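Local coordinates for protein neisseria adhesin A (Neisseria meningitidis, PDB 4CJD) that probably attaches the bacterium to human epithelial cells and promotes its uptake by them, working as a trimeric adhesin displayed on the outer membrane, at residues N28-G33 with R47-D52. Residues are numbered along the deposited sequence; the frame is centred on the assembly and turned at random.
Unlike the reference sequence in segment 47-52: Arg47 (reference Lys), Pro48 (reference Thr).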
loop_
_atom_site.group_PDB
_atom_site.type_symbol
_atom_site.label_atom_id
_atom_site.label_comp_id
_atom_site.label_asym_id
_atom_site.label_seq_id
_atom_site.Cartn_x
_atom_site.Cartn_y
_atom_site.Cartn_z
ATOM N N ASN A 28 16.879 27.471 4.956
ATOM C CA ASN A 28 16.932 27.108 6.384
ATOM C C ASN A 28 15.690 27.476 7.146
ATOM O O ASN A 28 15.506 27.038 8.279
ATOM C CB ASN A 28 18.135 27.763 7.068
ATOM C CG ASN A 28 19.450 27.271 6.487
ATOM O OD1 ASN A 28 19.765 26.115 6.601
ATOM N ND2 ASN A 28 20.169 28.135 5.805
ATOM N N GLY A 29 14.814 28.278 6.553
ATOM C CA GLY A 29 13.559 28.536 7.266
ATOM C C GLY A 29 13.567 29.887 7.957
ATOM O O GLY A 29 14.635 30.499 8.116
ATOM N N PHE A 30 12.395 30.398 8.339
ATOM C CA PHE A 30 12.391 31.560 9.221
ATOM C C PHE A 30 11.163 31.499 10.106
ATOM O O PHE A 30 10.238 30.666 9.907
ATOM C CB PHE A 30 12.431 32.888 8.431
ATOM C CG PHE A 30 11.176 33.134 7.613
ATOM C CD1 PHE A 30 11.000 32.488 6.382
ATOM C CD2 PHE A 30 10.170 33.985 8.080
ATOM C CE1 PHE A 30 9.846 32.693 5.615
ATOM C CE2 PHE A 30 8.989 34.206 7.321
ATOM C CZ PHE A 30 8.839 33.573 6.073
ATOM N N LYS A 31 11.150 32.351 11.115
ATOM C CA LYS A 31 10.060 32.321 12.084
ATOM C C LYS A 31 9.681 33.720 12.459
ATOM O O LYS A 31 10.395 34.689 12.120
ATOM C CB LYS A 31 10.483 31.550 13.317
ATOM C CG LYS A 31 11.566 32.255 14.128
ATOM C CD LYS A 31 12.047 31.294 15.243
ATOM C CE LYS A 31 13.001 31.931 16.193
ATOM N NZ LYS A 31 14.238 32.383 15.528
ATOM N N VAL A 32 8.569 33.837 13.189
ATOM C CA VAL A 32 8.086 35.131 13.602
ATOM C C VAL A 32 9.191 35.830 14.371
ATOM O O VAL A 32 9.854 35.239 15.255
ATOM C CB VAL A 32 6.808 35.034 14.458
ATOM C CG1 VAL A 32 6.400 36.455 15.035
ATOM C CG2 VAL A 32 5.636 34.375 13.647
ATOM N N GLY A 33 9.420 37.076 13.986
ATOM C CA GLY A 33 10.426 37.890 14.619
ATOM C C GLY A 33 11.797 37.867 13.971
ATOM O O GLY A 33 12.637 38.714 14.297
ATOM N N ARG A 47 13.094 44.279 8.410
ATOM C CA ARG A 47 11.889 44.435 9.211
ATOM C C ARG A 47 11.564 43.066 9.844
ATOM O O ARG A 47 12.020 42.043 9.357
ATOM C CB ARG A 47 10.726 44.949 8.350
ATOM C CG ARG A 47 10.246 43.890 7.378
ATOM C CD ARG A 47 9.139 44.401 6.445
ATOM N NE ARG A 47 8.823 43.320 5.516
ATOM C CZ ARG A 47 8.036 42.289 5.818
ATOM N NH1 ARG A 47 7.470 42.195 7.040
ATOM N NH2 ARG A 47 7.823 41.347 4.896
ATOM N N PRO A 48 10.783 43.047 10.931
ATOM C CA PRO A 48 10.531 41.733 11.522
ATOM C C PRO A 48 9.488 40.907 10.777
ATOM O O PRO A 48 8.469 41.406 10.374
ATOM C CB PRO A 48 10.049 42.058 12.946
ATOM C CG PRO A 48 9.995 43.564 13.027
ATOM C CD PRO A 48 10.146 44.137 11.680
ATOM N N ALA A 49 9.782 39.630 10.572
ATOM C CA ALA A 49 8.760 38.700 10.082
ATOM C C ALA A 49 7.548 38.646 11.044
ATOM O O ALA A 49 7.709 38.491 12.261
ATOM C CB ALA A 49 9.349 37.332 9.896
ATOM N N THR A 50 6.347 38.813 10.497
ATOM C CA THR A 50 5.119 38.657 11.246
ATOM C C THR A 50 4.568 37.282 10.963
ATOM O O THR A 50 5.029 36.613 10.044
ATOM C CB THR A 50 4.044 39.646 10.820
ATOM O OG1 THR A 50 3.692 39.322 9.461
ATOM C CG2 THR A 50 4.536 41.104 10.940
ATOM N N GLU A 51 3.519 36.890 11.666
ATOM C CA GLU A 51 2.867 35.634 11.338
ATOM C C GLU A 51 2.271 35.664 9.894
ATOM O O GLU A 51 2.262 34.629 9.238
ATOM C CB GLU A 51 1.824 35.314 12.407
ATOM C CG GLU A 51 1.030 34.017 12.191
ATOM C CD GLU A 51 1.886 32.740 12.132
ATOM O OE1 GLU A 51 3.061 32.721 12.579
ATOM O OE2 GLU A 51 1.354 31.728 11.627
ATOM N N ASP A 52 1.837 36.834 9.385
ATOM C CA ASP A 52 1.362 36.926 8.014
ATOM C C ASP A 52 2.471 36.521 7.035
ATOM O O ASP A 52 2.190 35.864 6.053
ATOM C CB ASP A 52 0.897 38.336 7.627
ATOM C CG ASP A 52 -0.431 38.753 8.276
ATOM O OD1 ASP A 52 -1.226 37.895 8.704
ATOM O OD2 ASP A 52 -0.671 39.984 8.336
#
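Ala49, the one buried residue in this contact of the NadA head, shows how one methyl and one backbone bond together can hold a loop to the end of a hairpin. Its CB sits at the edge of the Phe30 ring, near the ring plane and 3.9 Å from Phe30 CD2, and also meets the backbone carbonyl of the loop, 3.6 Å from Lys31 O. Phe30 reaches it because CG stands between the backbone N and the carbonyl carbon (chi1 66°); the same ring touches Val54 of helix 51-56. Beside this packing, Gly33 N donates to Ala49 O over 2.8 Å, nearly straight at 163°, with the donor tilted 23° from the carbonyl plane. Ala49 also bonds to Asp34 through its backbone, so the loop is fastened where it enters strand 35-40.

The outer side is open to solvent, and few atoms meet there. Val32, itself exposed, spreads its two methyls: CG1 lies 3.7 Å from Ala49 O, while CG2 meets the exposed Glu51 side chain, which crosses it at about a right angle and brings Glu51 OE1 to 3.2 Å from that methyl. Thr50 is the N-cap residue just ahead of helix 51-56. Together these residues join the loop after helix 9-28 to a strand-to-helix turn, closing the base of the two-stranded antiparallel hairpin that projects from the coiled-coil head of this trimeric autotransporter adhesin.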